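Local coordinates for transmembrane oligosaccharyl transferase (Archaeoglobus fulgidus, PDB 3WAJ), which is an archaeal membrane protein of the STT3/AglB oligosaccharyl transferase family, with a helical transmembrane part and a zinc ion bound in the model, at residues H380-G388 / L479-I487. Residues are numbered along the deposited sequence; the frame is centred on the assembly and turned at random.
Sequences HFGALFFFG and LAAIYPTYI
Gly382 and Thr485 bring the two backbones within 4.5 Å, CA to CA, where a type II' beta turn from Phe381 to Leu384 links helix 376-381 to helix 384-402 and abuts helix 474-491. This is helix packing in the transmembrane part of the STT3 fold: the short axes of 384-388 and 479-487 run roughly antiparallel, at 149°, and approach to 9.5 Å. Gly382, with positive phi (68°), takes the first central position of the turn, and its lack of a side chain admits the Thr485 methyl, CG2 lying 3.6 Å from Gly382 CA. The same methyl points at the turn's backbone, while OG1 faces Leu384, whose side chain crosses that of Thr485 at about a right angle. Ala383 CB is directed at the opposing helix and lies 3.3 Å from Ala480 O and 4.3 Å from Pro484 CG. Leu384 and Phe387 both also touch Ser439 of helix 429-446. One turn on from Ala383, Phe387 has CG anti to its carbonyl carbon (chi1 -72°), which carries the ring across to Ala480 and Ala481. Ala481 CA sits over one face of the Phe387 ring, Ala481 CB is 3.8 Å from CD1, and Ala480 CB approaches CZ obliquely at 3.9 Å.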
loop_
_atom_site.group_PDB
_atom_site.type_symbol
_atom_site.label_atom_id
_atom_site.label_comp_id
_atom_site.label_asym_id
_atom_site.label_seq_id
_atom_site.Cartn_x
_atom_site.Cartn_y
_atom_site.Cartn_z
ATOM N N HIS A 380 16.296 -2.925 -9.909
ATOM C CA HIS A 380 15.253 -3.895 -9.590
ATOM C C HIS A 380 15.688 -5.362 -9.775
ATOM O O HIS A 380 15.157 -6.254 -9.112
ATOM C CB HIS A 380 13.981 -3.590 -10.401
ATOM C CG HIS A 380 13.412 -2.223 -10.158
ATOM N ND1 HIS A 380 13.598 -1.532 -8.979
ATOM C CD2 HIS A 380 12.662 -1.417 -10.948
ATOM C CE1 HIS A 380 12.986 -0.364 -9.051
ATOM N NE2 HIS A 380 12.410 -0.269 -10.237
ATOM N N PHE A 381 16.651 -5.611 -10.662
ATOM C CA PHE A 381 17.095 -6.981 -10.935
ATOM C C PHE A 381 18.614 -7.131 -10.885
ATOM O O PHE A 381 19.136 -8.253 -10.883
ATOM C CB PHE A 381 16.566 -7.467 -12.297
ATOM C CG PHE A 381 15.102 -7.187 -12.517
ATOM C CD1 PHE A 381 14.138 -8.064 -12.048
ATOM C CD2 PHE A 381 14.692 -6.037 -13.180
ATOM C CE1 PHE A 381 12.786 -7.801 -12.236
ATOM C CE2 PHE A 381 13.347 -5.770 -13.376
ATOM C CZ PHE A 381 12.392 -6.654 -12.903
ATOM N N GLY A 382 19.318 -6.003 -10.832
ATOM C CA GLY A 382 20.763 -6.003 -10.969
ATOM C C GLY A 382 21.160 -6.392 -12.381
ATOM O O GLY A 382 20.577 -5.921 -13.362
ATOM N N ALA A 383 22.153 -7.267 -12.480
ATOM C CA ALA A 383 22.655 -7.743 -13.758
ATOM C C ALA A 383 21.855 -8.960 -14.210
ATOM O O ALA A 383 21.996 -9.418 -15.347
ATOM C CB ALA A 383 24.133 -8.086 -13.640
ATOM N N LEU A 384 21.021 -9.483 -13.309
ATOM C CA LEU A 384 20.158 -10.620 -13.624
ATOM C C LEU A 384 19.120 -10.239 -14.668
ATOM O O LEU A 384 18.497 -11.099 -15.288
ATOM C CB LEU A 384 19.466 -11.158 -12.370
ATOM C CG LEU A 384 20.341 -11.949 -11.399
ATOM C CD1 LEU A 384 19.500 -12.945 -10.614
ATOM C CD2 LEU A 384 21.467 -12.658 -12.134
ATOM N N PHE A 385 18.940 -8.939 -14.850
ATOM C CA PHE A 385 18.098 -8.427 -15.913
ATOM C C PHE A 385 18.718 -8.763 -17.270
ATOM O O PHE A 385 18.107 -9.446 -18.096
ATOM C CB PHE A 385 17.937 -6.920 -15.741
ATOM C CG PHE A 385 17.320 -6.236 -16.920
ATOM C CD1 PHE A 385 16.104 -6.667 -17.435
ATOM C CD2 PHE A 385 17.947 -5.149 -17.505
ATOM C CE1 PHE A 385 15.535 -6.032 -18.522
ATOM C CE2 PHE A 385 17.388 -4.509 -18.591
ATOM C CZ PHE A 385 16.180 -4.949 -19.100
ATOM N N PHE A 386 19.938 -8.286 -17.491
ATOM C CA PHE A 386 20.666 -8.570 -18.721
ATOM C C PHE A 386 20.886 -10.064 -18.932
ATOM O O PHE A 386 20.600 -10.610 -20.002
ATOM C CB PHE A 386 22.031 -7.883 -18.690
ATOM C CG PHE A 386 21.961 -6.386 -18.634
ATOM C CD1 PHE A 386 20.842 -5.707 -19.092
ATOM C CD2 PHE A 386 23.023 -5.654 -18.126
ATOM C CE1 PHE A 386 20.782 -4.320 -19.041
ATOM C CE2 PHE A 386 22.970 -4.271 -18.072
ATOM C CZ PHE A 386 21.847 -3.603 -18.529
ATOM N N PHE A 387 21.405 -10.715 -17.898
ATOM C CA PHE A 387 21.811 -12.112 -17.982
ATOM C C PHE A 387 20.598 -13.035 -18.022
ATOM O O PHE A 387 20.717 -14.228 -18.297
ATOM C CB PHE A 387 22.751 -12.461 -16.824
ATOM C CG PHE A 387 24.124 -11.846 -16.949
ATOM C CD1 PHE A 387 25.263 -12.622 -16.791
ATOM C CD2 PHE A 387 24.276 -10.494 -17.246
ATOM C CE1 PHE A 387 26.520 -12.061 -16.913
ATOM C CE2 PHE A 387 25.528 -9.929 -17.373
ATOM C CZ PHE A 387 26.653 -10.712 -17.205
ATOM N N GLY A 388 19.427 -12.468 -17.747
ATOM C CA GLY A 388 18.177 -13.176 -17.917
ATOM C C GLY A 388 17.577 -12.867 -19.274
ATOM O O GLY A 388 16.832 -13.672 -19.817
ATOM N N LEU A 479 30.693 -13.652 -11.892
ATOM C CA LEU A 479 30.816 -12.562 -10.935
ATOM C C LEU A 479 30.137 -11.315 -11.503
ATOM O O LEU A 479 29.557 -10.533 -10.756
ATOM C CB LEU A 479 32.281 -12.277 -10.603
ATOM C CG LEU A 479 32.902 -12.970 -9.384
ATOM C CD1 LEU A 479 32.753 -12.106 -8.146
ATOM C CD2 LEU A 479 32.278 -14.341 -9.146
ATOM N N ALA A 480 30.196 -11.139 -12.823
ATOM C CA ALA A 480 29.493 -10.036 -13.481
ATOM C C ALA A 480 27.996 -10.116 -13.188
ATOM O O ALA A 480 27.290 -9.103 -13.174
ATOM C CB ALA A 480 29.738 -10.062 -14.977
ATOM N N ALA A 481 27.517 -11.334 -12.962
ATOM C CA ALA A 481 26.129 -11.556 -12.595
ATOM C C ALA A 481 25.934 -11.359 -11.089
ATOM O O ALA A 481 25.385 -10.348 -10.663
ATOM C CB ALA A 481 25.688 -12.948 -13.020
ATOM N N ILE A 482 26.410 -12.322 -10.302
ATOM C CA ILE A 482 26.210 -12.362 -8.848
ATOM C C ILE A 482 26.663 -11.114 -8.057
ATOM O O ILE A 482 26.026 -10.738 -7.069
ATOM C CB ILE A 482 26.852 -13.649 -8.240
ATOM C CG1 ILE A 482 26.171 -14.906 -8.803
ATOM C CG2 ILE A 482 26.798 -13.641 -6.711
ATOM C CD1 ILE A 482 26.988 -16.194 -8.651
ATOM N N TYR A 483 27.735 -10.457 -8.480
ATOM C CA TYR A 483 28.282 -9.385 -7.644
ATOM C C TYR A 483 27.411 -8.135 -7.474
ATOM O O TYR A 483 27.006 -7.830 -6.360
ATOM C CB TYR A 483 29.716 -8.995 -8.028
ATOM C CG TYR A 483 30.229 -7.860 -7.175
ATOM C CD1 TYR A 483 30.269 -6.554 -7.658
ATOM C CD2 TYR A 483 30.638 -8.089 -5.870
ATOM C CE1 TYR A 483 30.724 -5.509 -6.864
ATOM C CE2 TYR A 483 31.091 -7.059 -5.068
ATOM C CZ TYR A 483 31.136 -5.771 -5.567
ATOM O OH TYR A 483 31.594 -4.754 -4.754
ATOM N N PRO A 484 27.134 -7.393 -8.563
ATOM C CA PRO A 484 26.409 -6.147 -8.284
ATOM C C PRO A 484 24.935 -6.366 -7.932
ATOM O O PRO A 484 24.266 -5.410 -7.541
ATOM C CB PRO A 484 26.544 -5.361 -9.593
ATOM C CG PRO A 484 26.682 -6.405 -10.645
ATOM C CD PRO A 484 27.400 -7.568 -10.006
ATOM N N THR A 485 24.437 -7.595 -8.055
ATOM C CA THR A 485 23.069 -7.880 -7.613
ATOM C C THR A 485 22.997 -8.427 -6.175
ATOM O O THR A 485 21.914 -8.522 -5.601
ATOM C CB THR A 485 22.278 -8.765 -8.613
ATOM O OG1 THR A 485 22.209 -10.114 -8.138
ATOM C CG2 THR A 485 22.940 -8.744 -9.959
ATOM N N TYR A 486 24.142 -8.782 -5.595
ATOM C CA TYR A 486 24.196 -8.996 -4.152
ATOM C C TYR A 486 24.306 -7.641 -3.481
ATOM O O TYR A 486 23.755 -7.419 -2.399
ATOM C CB TYR A 486 25.382 -9.866 -3.722
ATOM C CG TYR A 486 25.499 -9.937 -2.217
ATOM C CD1 TYR A 486 24.702 -10.810 -1.485
ATOM C CD2 TYR A 486 26.373 -9.105 -1.521
ATOM C CE1 TYR A 486 24.784 -10.868 -0.106
ATOM C CE2 TYR A 486 26.457 -9.151 -0.146
ATOM C CZ TYR A 486 25.661 -10.037 0.557
ATOM O OH TYR A 486 25.740 -10.091 1.925
ATOM N N ILE A 487 25.029 -6.739 -4.136
ATOM C CA ILE A 487 25.252 -5.389 -3.628
ATOM C C ILE A 487 23.940 -4.636 -3.391
ATOM O O ILE A 487 23.654 -4.216 -2.264
ATOM C CB ILE A 487 26.178 -4.589 -4.575
ATOM C CG1 ILE A 487 27.561 -5.230 -4.606
ATOM C CG2 ILE A 487 26.287 -3.137 -4.143
ATOM C CD1 ILE A 487 28.156 -5.413 -3.230
#